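Local coordinates for protein 223aa long hypothetical arylmalonate decarboxylase (Sulfolobus tokodaii, PDB 2DGD) that is of unknown physiological function but probably acts as a lyase of the arylmalonate decarboxylase type, at residues Ile8-Ala14 with Ser32-Met38; Ile69-Gly73 with Ile89-Pro95; Val108-Gly114 with Ala172-Ala178. All coordinates share one frame; numbering follows the deposited sequence.

Interaction 1 (Ile8-Ala14 with Ser32-Met38)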
loop_
_atom_site.group_PDB
_atom_site.type_symbol
_atom_site.label_atom_id
_atom_site.label_comp_id
_atom_site.label_asym_id
_atom_site.label_seq_id
_atom_site.Cartn_x
_atom_site.Cartn_y
_atom_site.Cartn_z
ATOM N N ILE A 8 27.945 -10.961 6.312
ATOM C CA ILE A 8 28.103 -12.399 6.456
ATOM C C ILE A 8 28.832 -13.014 5.268
ATOM O O ILE A 8 28.390 -12.915 4.121
ATOM C CB ILE A 8 26.728 -13.088 6.613
ATOM C CG1 ILE A 8 25.999 -12.507 7.828
ATOM C CG2 ILE A 8 26.904 -14.592 6.777
ATOM C CD1 ILE A 8 24.604 -13.042 8.023
ATOM N N GLY A 9 29.963 -13.643 5.551
ATOM C CA GLY A 9 30.724 -14.283 4.498
ATOM C C GLY A 9 30.266 -15.721 4.373
ATOM O O GLY A 9 29.856 -16.334 5.357
ATOM N N VAL A 10 30.313 -16.267 3.167
ATOM C CA VAL A 10 29.904 -17.645 2.972
ATOM C C VAL A 10 30.805 -18.373 1.967
ATOM O O VAL A 10 31.056 -17.887 0.858
ATOM C CB VAL A 10 28.418 -17.723 2.515
ATOM C CG1 VAL A 10 28.223 -16.946 1.238
ATOM C CG2 VAL A 10 28.003 -19.169 2.313
ATOM N N ILE A 11 31.317 -19.526 2.379
ATOM C CA ILE A 11 32.150 -20.338 1.512
ATOM C C ILE A 11 31.247 -21.446 0.992
ATOM O O ILE A 11 30.671 -22.195 1.779
ATOM C CB ILE A 11 33.322 -20.981 2.279
ATOM C CG1 ILE A 11 34.219 -19.899 2.871
ATOM C CG2 ILE A 11 34.122 -21.878 1.341
ATOM C CD1 ILE A 11 35.285 -20.449 3.778
ATOM N N LEU A 12 31.106 -21.556 -0.321
ATOM C CA LEU A 12 30.244 -22.596 -0.864
ATOM C C LEU A 12 30.799 -23.298 -2.087
ATOM O O LEU A 12 31.722 -22.809 -2.729
ATOM C CB LEU A 12 28.854 -22.023 -1.180
ATOM C CG LEU A 12 28.761 -20.585 -1.696
ATOM C CD1 LEU A 12 29.533 -20.444 -2.975
ATOM C CD2 LEU A 12 27.313 -20.218 -1.914
ATOM N N PRO A 13 30.245 -24.475 -2.417
ATOM C CA PRO A 13 30.699 -25.238 -3.580
ATOM C C PRO A 13 30.419 -24.495 -4.882
ATOM O O PRO A 13 29.410 -23.813 -5.014
ATOM C CB PRO A 13 29.923 -26.549 -3.452
ATOM C CG PRO A 13 28.701 -26.158 -2.714
ATOM C CD PRO A 13 29.216 -25.228 -1.674
ATOM N N ALA A 14 31.325 -24.637 -5.838
ATOM C CA ALA A 14 31.206 -23.963 -7.119
ATOM C C ALA A 14 29.821 -24.004 -7.743
ATOM O O ALA A 14 29.302 -22.982 -8.184
ATOM C CB ALA A 14 32.231 -24.533 -8.103
ATOM N N SER A 32 24.610 -7.651 4.484
ATOM C CA SER A 32 24.983 -8.086 3.150
ATOM C C SER A 32 25.715 -9.425 3.213
ATOM O O SER A 32 26.335 -9.768 4.226
ATOM C CB SER A 32 25.841 -7.027 2.448
ATOM O OG SER A 32 26.968 -6.679 3.222
ATOM N N ILE A 33 25.613 -10.181 2.123
ATOM C CA ILE A 33 26.225 -11.497 2.009
ATOM C C ILE A 33 27.400 -11.456 1.031
ATOM O O ILE A 33 27.292 -10.902 -0.064
ATOM C CB ILE A 33 25.185 -12.525 1.509
ATOM C CG1 ILE A 33 23.916 -12.431 2.360
ATOM C CG2 ILE A 33 25.758 -13.931 1.577
ATOM C CD1 ILE A 33 24.146 -12.686 3.843
ATOM N N HIS A 34 28.520 -12.049 1.427
ATOM C CA HIS A 34 29.713 -12.066 0.582
ATOM C C HIS A 34 30.218 -13.489 0.467
ATOM O O HIS A 34 30.517 -14.129 1.477
ATOM C CB HIS A 34 30.765 -11.160 1.200
ATOM C CG HIS A 34 30.237 -9.801 1.521
ATOM N ND1 HIS A 34 29.984 -8.857 0.549
ATOM C CD2 HIS A 34 29.813 -9.263 2.690
ATOM C CE1 HIS A 34 29.427 -7.796 1.105
ATOM N NE2 HIS A 34 29.311 -8.017 2.403
ATOM N N SER A 35 30.321 -13.984 -0.760
ATOM C CA SER A 35 30.754 -15.358 -0.951
ATOM C C SER A 35 31.982 -15.584 -1.820
ATOM O O SER A 35 32.436 -14.700 -2.547
ATOM C CB SER A 35 29.587 -16.177 -1.511
ATOM O OG SER A 35 29.057 -15.570 -2.676
ATOM N N THR A 36 32.515 -16.792 -1.712
ATOM C CA THR A 36 33.659 -17.219 -2.495
ATOM C C THR A 36 33.470 -18.723 -2.661
ATOM O O THR A 36 32.967 -19.392 -1.760
ATOM C CB THR A 36 34.995 -16.910 -1.799
ATOM O OG1 THR A 36 36.053 -17.077 -2.745
ATOM C CG2 THR A 36 35.225 -17.845 -0.609
ATOM N N ARG A 37 33.861 -19.251 -3.814
ATOM C CA ARG A 37 33.673 -20.670 -4.089
ATOM C C ARG A 37 34.891 -21.563 -3.933
ATOM O O ARG A 37 36.034 -21.100 -3.925
ATOM C CB ARG A 37 33.108 -20.841 -5.498
ATOM C CG ARG A 37 31.720 -20.275 -5.648
ATOM C CD ARG A 37 31.230 -20.342 -7.074
ATOM N NE ARG A 37 29.789 -20.548 -7.108
ATOM C CZ ARG A 37 28.899 -19.710 -6.594
ATOM N NH1 ARG A 37 27.611 -20.000 -6.668
ATOM N NH2 ARG A 37 29.292 -18.581 -6.021
HETATM N N MSE A 38 34.624 -22.857 -3.805
HETATM C CA MSE A 38 35.675 -23.847 -3.678
HETATM C C MSE A 38 35.521 -24.933 -4.728
HETATM O O MSE A 38 34.414 -25.300 -5.115
HETATM C CB MSE A 38 35.673 -24.476 -2.294
HETATM C CG MSE A 38 36.170 -23.552 -1.204
HETATM SE SE MSE A 38 36.564 -24.510 0.440
HETATM C CE MSE A 38 38.459 -24.734 0.196
#
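Arg37 reaches from its own strand to the backbone of Ala14, where NE donates to Ala14 O at 2.7 Å. The oxygen lies at the edge of the guanidinium group, in its plane, and the N-H points almost straight at it (163°), while the donor is tilted out of the Ala14 carbonyl plane. Leu12 CD1 sits over one face of the same group, toward its rim, and also touches Arg37 CG at 3.5 Å. With CG anti to the carbonyl carbon (chi1 -66°) and a bend at chi3, the arginine chain crosses Leu12 and brings NE to the loop end. Farther along this face, Ile8 CB meets Ile33 CD1 at 3.8 Å and Val10 CG1 meets Ile33 CG2 at 3.9 Å. On the reverse face Ile11 CG2 lies 3.7 Å from CG of the selenomethionine Met38, and Ile11 runs beside Thr36.

A parallel ladder sets these side chains in register. Its bonds alternate from Ile8 N to Ser32 O at 2.9 Å through to Ala14 N and Met38 O. Glu20 is the second shell, forming a salt bridge with Arg37 NH1 and a hydrogen bond with Ser35 OG. The imidazole of His34 is held at both nitrogens, NE2 by Ser32 OG (2.8 Å) and ND1 by Glu20 of the second subunit.

The two strands belong to a beta-alpha-beta unit. Helix 19-26 packs on the Val10, Leu12 and Ile33 face and helix 49-63 on that of Thr36 and Met38; strand 69-72 pairs with the other edge of 6-13, and Thr36 OG1 and Arg37 N bond reciprocally to Arg37 N and Thr36 OG1 of the second subunit.

Interaction 2 (Ile69-Gly73 with Ile89-Pro95)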
loop_
_atom_site.group_PDB
_atom_site.type_symbol
_atom_site.label_atom_id
_atom_site.label_comp_id
_atom_site.label_asym_id
_atom_site.label_seq_id
_atom_site.Cartn_x
_atom_site.Cartn_y
_atom_site.Cartn_z
ATOM N N ILE A 69 31.307 -12.615 10.238
ATOM C CA ILE A 69 31.205 -14.017 10.603
ATOM C C ILE A 69 31.176 -14.779 9.291
ATOM O O ILE A 69 30.812 -14.217 8.262
ATOM C CB ILE A 69 29.931 -14.310 11.417
ATOM C CG1 ILE A 69 30.015 -15.714 12.006
ATOM C CG2 ILE A 69 28.696 -14.193 10.535
ATOM C CD1 ILE A 69 28.936 -16.011 13.009
ATOM N N ILE A 70 31.565 -16.049 9.317
ATOM C CA ILE A 70 31.597 -16.845 8.099
ATOM C C ILE A 70 30.816 -18.139 8.210
ATOM O O ILE A 70 30.843 -18.807 9.235
ATOM C CB ILE A 70 33.058 -17.165 7.697
ATOM C CG1 ILE A 70 33.758 -15.870 7.278
ATOM C CG2 ILE A 70 33.087 -18.203 6.588
ATOM C CD1 ILE A 70 35.182 -16.043 6.862
ATOM N N ILE A 71 30.110 -18.480 7.141
ATOM C CA ILE A 71 29.316 -19.700 7.091
ATOM C C ILE A 71 29.999 -20.648 6.125
ATOM O O ILE A 71 30.329 -20.255 5.008
ATOM C CB ILE A 71 27.890 -19.442 6.543
ATOM C CG1 ILE A 71 27.115 -18.514 7.478
ATOM C CG2 ILE A 71 27.157 -20.759 6.360
ATOM C CD1 ILE A 71 25.740 -18.145 6.960
ATOM N N TYR A 72 30.221 -21.886 6.563
ATOM C CA TYR A 72 30.832 -22.904 5.712
ATOM C C TYR A 72 29.655 -23.621 5.059
ATOM O O TYR A 72 29.077 -24.538 5.634
ATOM C CB TYR A 72 31.649 -23.888 6.548
ATOM C CG TYR A 72 32.360 -24.934 5.721
ATOM C CD1 TYR A 72 33.393 -24.578 4.855
ATOM C CD2 TYR A 72 31.977 -26.276 5.777
ATOM C CE1 TYR A 72 34.026 -25.531 4.061
ATOM C CE2 TYR A 72 32.604 -27.239 4.990
ATOM C CZ TYR A 72 33.627 -26.857 4.132
ATOM O OH TYR A 72 34.246 -27.790 3.333
ATOM N N GLY A 73 29.298 -23.190 3.855
ATOM C CA GLY A 73 28.154 -23.769 3.177
ATOM C C GLY A 73 28.334 -25.040 2.383
ATOM O O GLY A 73 27.795 -25.163 1.289
ATOM N N ILE A 89 38.830 -21.638 10.620
ATOM C CA ILE A 89 37.891 -20.524 10.694
ATOM C C ILE A 89 37.260 -20.353 12.068
ATOM O O ILE A 89 36.317 -21.060 12.423
ATOM C CB ILE A 89 36.772 -20.697 9.647
ATOM C CG1 ILE A 89 37.397 -20.884 8.264
ATOM C CG2 ILE A 89 35.861 -19.478 9.640
ATOM C CD1 ILE A 89 36.417 -21.287 7.192
ATOM N N LYS A 90 37.786 -19.398 12.831
ATOM C CA LYS A 90 37.291 -19.115 14.171
ATOM C C LYS A 90 35.838 -18.649 14.130
ATOM O O LYS A 90 35.492 -17.740 13.372
ATOM C CB LYS A 90 38.164 -18.041 14.828
ATOM C CG LYS A 90 37.741 -17.657 16.246
ATOM C CD LYS A 90 38.578 -16.491 16.775
ATOM C CE LYS A 90 38.105 -16.013 18.143
ATOM N NZ LYS A 90 38.192 -17.099 19.160
ATOM N N ASP A 91 35.001 -19.279 14.951
ATOM C CA ASP A 91 33.580 -18.951 15.045
ATOM C C ASP A 91 32.780 -19.264 13.786
ATOM O O ASP A 91 31.679 -18.745 13.602
ATOM C CB ASP A 91 33.395 -17.474 15.400
ATOM C CG ASP A 91 34.009 -17.121 16.738
ATOM O OD1 ASP A 91 33.734 -17.847 17.718
ATOM O OD2 ASP A 91 34.759 -16.120 16.807
ATOM N N VAL A 92 33.336 -20.112 12.927
ATOM C CA VAL A 92 32.674 -20.501 11.690
ATOM C C VAL A 92 31.313 -21.112 11.997
ATOM O O VAL A 92 31.125 -21.741 13.042
ATOM C CB VAL A 92 33.514 -21.546 10.913
ATOM C CG1 VAL A 92 33.641 -22.823 11.722
ATOM C CG2 VAL A 92 32.876 -21.847 9.575
ATOM N N VAL A 93 30.361 -20.911 11.092
ATOM C CA VAL A 93 29.032 -21.473 11.256
ATOM C C VAL A 93 28.908 -22.663 10.318
ATOM O O VAL A 93 29.044 -22.522 9.101
ATOM C CB VAL A 93 27.926 -20.456 10.904
ATOM C CG1 VAL A 93 26.571 -21.156 10.866
ATOM C CG2 VAL A 93 27.897 -19.346 11.929
ATOM N N ILE A 94 28.668 -23.838 10.887
ATOM C CA ILE A 94 28.507 -25.042 10.089
ATOM C C ILE A 94 27.016 -25.341 10.075
ATOM O O ILE A 94 26.466 -25.806 11.064
ATOM C CB ILE A 94 29.294 -26.224 10.696
ATOM C CG1 ILE A 94 30.790 -25.894 10.683
ATOM C CG2 ILE A 94 29.039 -27.497 9.896
ATOM C CD1 ILE A 94 31.656 -26.943 11.329
ATOM N N PRO A 95 26.341 -25.063 8.946
ATOM C CA PRO A 95 24.900 -25.297 8.816
ATOM C C PRO A 95 24.357 -26.578 9.447
ATOM O O PRO A 95 23.335 -26.541 10.135
ATOM C CB PRO A 95 24.658 -25.210 7.302
ATOM C CG PRO A 95 26.024 -25.337 6.690
ATOM C CD PRO A 95 26.917 -24.644 7.658
HETATM O O HOH W 1 33.119 -16.784 11.494
#
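Val93 pairs with Ile71 in a single beta bridge, by which the loop between helices 82-88 and 95-105 lies along strand 69-72, an edge strand, within this chain, of the parallel sheet in the N-terminal half of this alpha/beta protein. The loop runs in the same direction as the strand and enters through a type II turn from Ile89 to Val92.

Two backbone hydrogen bonds carry the bridge. Val93 N donates to Ile70 O at 2.8 Å, and Val93 O accepts from Tyr72 N at 2.9 Å, with the N-H of Tyr72 nearly straight (166°). One loop residue thus uses both its amide and its carbonyl on the two strand residues flanking its partner.

Apolar contacts fill in around it. Ile71 and Val93 run alongside each other, CG1 of the first 4.0 Å from CB of the second. Ile69 comes across Val93, its CD1 reaching Val93 CG2 at 3.7 Å; a chi1 of -169° sets CG1 anti to the amide nitrogen and carries the extended end of the chain to the valine. Tyr72 meets Val92 CG2 with its CB at 3.9 Å, while its ring turns from the loop to Phe52 and Leu56 of helix 49-63, and its hydroxyl bonds to Tyr76 O. Ile70 CB touches CG2 of Ile89, the residue that opens the turn, and Pro95, the first residue of helix 95-105, abuts Ile71 CG2 with its CD.

Where the turn stands off from the strand, a water takes over: it accepts from Ile70 N at 2.8 Å and donates to Lys90 O at 3.2 Å.

Interaction 3 (Val108-Gly114 with Ala172-Ala178); sequences VRKLWIG and ADAVYIA
Asp173 turns its side chain toward the segment 108-114, and CB, CG and OD2 in turn come close to its backbone. CB lies 3.4 Å from Lys110 O and near Val108 CG1. The carboxylate carbon CG comes next to Lys110 N. At the tip, OD2 accepts two backbone hydrogen bonds, from Lys110 N at 2.6 Å and Arg109 N at 3.0 Å; both donors come on the anti side, from opposite faces of the carboxylate plane, which should hold its rotation. Asp173 N returns a bond to Lys110 O at 2.8 Å, approaching above the carbonyl plane. An alanine here is likely to leave the amides of Arg109 and Lys110 without their shared acceptor and the chain at Arg109 and Lys110 less firmly fixed.

Beyond this junction the strands pair regularly: Tyr176 N donates to Trp112 O, and Gly114 N to Tyr176 O at 2.8 Å. The side chains of Trp112 and Val175 run alongside each other, while Leu111 CD1 reaches Tyr176 CB at 3.9 Å. Strand 135-141 flanks 110-115 and strand 199-201 flanks 174-177, a parallel sheet between helices as in the alpha/beta domains of the aspartate/glutamate racemase superfamily.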
loop_
_atom_site.group_PDB
_atom_site.type_symbol
_atom_site.label_atom_id
_atom_site.label_comp_id
_atom_site.label_asym_id
_atom_site.label_seq_id
_atom_site.Cartn_x
_atom_site.Cartn_y
_atom_site.Cartn_z
ATOM N N VAL A 108 12.871 -30.992 19.745
ATOM C CA VAL A 108 12.470 -31.955 18.737
ATOM C C VAL A 108 13.024 -33.348 18.999
ATOM O O VAL A 108 14.234 -33.525 19.137
ATOM C CB VAL A 108 12.915 -31.486 17.332
ATOM C CG1 VAL A 108 12.690 -32.586 16.312
ATOM C CG2 VAL A 108 12.143 -30.242 16.940
ATOM N N ARG A 109 12.133 -34.335 19.077
ATOM C CA ARG A 109 12.545 -35.715 19.289
ATOM C C ARG A 109 12.236 -36.567 18.058
ATOM O O ARG A 109 13.054 -37.388 17.643
ATOM C CB ARG A 109 11.870 -36.306 20.529
ATOM C CG ARG A 109 12.408 -35.759 21.840
ATOM C CD ARG A 109 12.250 -36.773 22.976
ATOM N NE ARG A 109 11.463 -36.255 24.098
ATOM C CZ ARG A 109 10.197 -35.851 24.008
ATOM N NH1 ARG A 109 9.568 -35.395 25.088
ATOM N NH2 ARG A 109 9.557 -35.898 22.844
ATOM N N LYS A 110 11.055 -36.379 17.476
ATOM C CA LYS A 110 10.671 -37.119 16.275
ATOM C C LYS A 110 10.937 -36.230 15.060
ATOM O O LYS A 110 10.537 -35.069 15.024
ATOM C CB LYS A 110 9.200 -37.523 16.348
ATOM C CG LYS A 110 8.937 -38.595 17.383
ATOM C CD LYS A 110 7.460 -38.820 17.600
ATOM C CE LYS A 110 7.232 -39.907 18.631
ATOM N NZ LYS A 110 5.796 -40.023 19.009
ATOM N N LEU A 111 11.610 -36.783 14.062
ATOM C CA LEU A 111 11.968 -36.010 12.887
ATOM C C LEU A 111 11.670 -36.692 11.544
ATOM O O LEU A 111 11.813 -37.913 11.407
ATOM C CB LEU A 111 13.463 -35.688 12.970
ATOM C CG LEU A 111 14.110 -34.759 11.949
ATOM C CD1 LEU A 111 13.613 -33.340 12.177
ATOM C CD2 LEU A 111 15.621 -34.807 12.092
ATOM N N TRP A 112 11.241 -35.896 10.564
ATOM C CA TRP A 112 10.987 -36.402 9.221
ATOM C C TRP A 112 12.053 -35.702 8.379
ATOM O O TRP A 112 12.212 -34.477 8.464
ATOM C CB TRP A 112 9.604 -36.012 8.726
ATOM C CG TRP A 112 9.210 -36.797 7.505
ATOM C CD1 TRP A 112 8.505 -37.969 7.476
ATOM C CD2 TRP A 112 9.551 -36.501 6.140
ATOM N NE1 TRP A 112 8.389 -38.420 6.183
ATOM C CE2 TRP A 112 9.019 -37.541 5.342
ATOM C CE3 TRP A 112 10.254 -35.459 5.514
ATOM C CZ2 TRP A 112 9.166 -37.572 3.953
ATOM C CZ3 TRP A 112 10.401 -35.490 4.126
ATOM C CH2 TRP A 112 9.856 -36.542 3.362
ATOM N N ILE A 113 12.783 -36.465 7.571
ATOM C CA ILE A 113 13.860 -35.892 6.768
ATOM C C ILE A 113 13.672 -35.904 5.252
ATOM O O ILE A 113 13.454 -36.951 4.645
ATOM C CB ILE A 113 15.193 -36.596 7.096
ATOM C CG1 ILE A 113 15.535 -36.377 8.564
ATOM C CG2 ILE A 113 16.310 -36.078 6.206
ATOM C CD1 ILE A 113 16.683 -37.227 9.046
ATOM N N GLY A 114 13.772 -34.726 4.645
ATOM C CA GLY A 114 13.655 -34.622 3.206
ATOM C C GLY A 114 15.016 -34.254 2.646
ATOM O O GLY A 114 15.709 -33.425 3.227
ATOM N N ALA A 172 5.905 -36.471 13.133
ATOM C CA ALA A 172 7.146 -35.851 13.583
ATOM C C ALA A 172 6.913 -34.567 14.371
ATOM O O ALA A 172 5.804 -34.029 14.393
ATOM C CB ALA A 172 8.046 -35.567 12.377
ATOM N N ASP A 173 7.962 -34.088 15.029
ATOM C CA ASP A 173 7.882 -32.854 15.798
ATOM C C ASP A 173 8.329 -31.722 14.897
ATOM O O ASP A 173 8.055 -30.551 15.163
ATOM C CB ASP A 173 8.807 -32.895 17.013
ATOM C CG ASP A 173 8.391 -33.926 18.021
ATOM O OD1 ASP A 173 7.200 -33.938 18.382
ATOM O OD2 ASP A 173 9.254 -34.720 18.460
ATOM N N ALA A 174 9.027 -32.087 13.828
ATOM C CA ALA A 174 9.540 -31.115 12.878
ATOM C C ALA A 174 10.057 -31.830 11.648
ATOM O O ALA A 174 10.287 -33.039 11.674
ATOM C CB ALA A 174 10.666 -30.309 13.516
ATOM N N VAL A 175 10.234 -31.069 10.575
ATOM C CA VAL A 175 10.753 -31.586 9.320
ATOM C C VAL A 175 12.100 -30.923 9.069
ATOM O O VAL A 175 12.305 -29.750 9.405
ATOM C CB VAL A 175 9.826 -31.242 8.138
ATOM C CG1 VAL A 175 10.526 -31.541 6.829
ATOM C CG2 VAL A 175 8.524 -32.020 8.238
ATOM N N TYR A 176 13.022 -31.674 8.485
ATOM C CA TYR A 176 14.336 -31.135 8.171
ATOM C C TYR A 176 14.614 -31.381 6.701
ATOM O O TYR A 176 14.456 -32.500 6.222
ATOM C CB TYR A 176 15.418 -31.809 9.024
ATOM C CG TYR A 176 16.835 -31.571 8.529
ATOM C CD1 TYR A 176 17.357 -30.281 8.420
ATOM C CD2 TYR A 176 17.649 -32.638 8.155
ATOM C CE1 TYR A 176 18.654 -30.062 7.945
ATOM C CE2 TYR A 176 18.944 -32.431 7.682
ATOM C CZ TYR A 176 19.440 -31.140 7.578
ATOM O OH TYR A 176 20.718 -30.935 7.095
ATOM N N ILE A 177 15.011 -30.335 5.981
ATOM C CA ILE A 177 15.326 -30.467 4.563
ATOM C C ILE A 177 16.819 -30.225 4.385
ATOM O O ILE A 177 17.296 -29.099 4.538
ATOM C CB ILE A 177 14.519 -29.459 3.717
ATOM C CG1 ILE A 177 13.027 -29.703 3.923
ATOM C CG2 ILE A 177 14.842 -29.626 2.250
ATOM C CD1 ILE A 177 12.140 -28.676 3.258
ATOM N N ALA A 178 17.548 -31.287 4.056
ATOM C CA ALA A 178 19.001 -31.224 3.890
ATOM C C ALA A 178 19.521 -30.607 2.592
ATOM O O ALA A 178 18.809 -30.519 1.599
ATOM C CB ALA A 178 19.587 -32.616 4.061
#

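Interactions 1 and 2 belong to one sheet and meet through its middle strand: Ile11 O lies 2.7 Å from Gly73 N and Gly9 O 2.8 Å from Ile71 N, both probable hydrogen bonds, and Ile11 CD1 packs on Ile89 CD1 at 3.7 Å. Their centres are 10 Å apart. Interaction 3 builds the second sheet on the opposite side of the chain's centre, its centre about 27 Å from that of interaction 1 and 23 Å from that of interaction 2; the nearest atoms of interactions 2 and 3 are still about 6 Å apart. Gly73 O bonds to Thr180 OG1, joining the two halves. In this superfamily the active site lies between two such domains, so Gly73 and Ala178, just past their strands, probably border it.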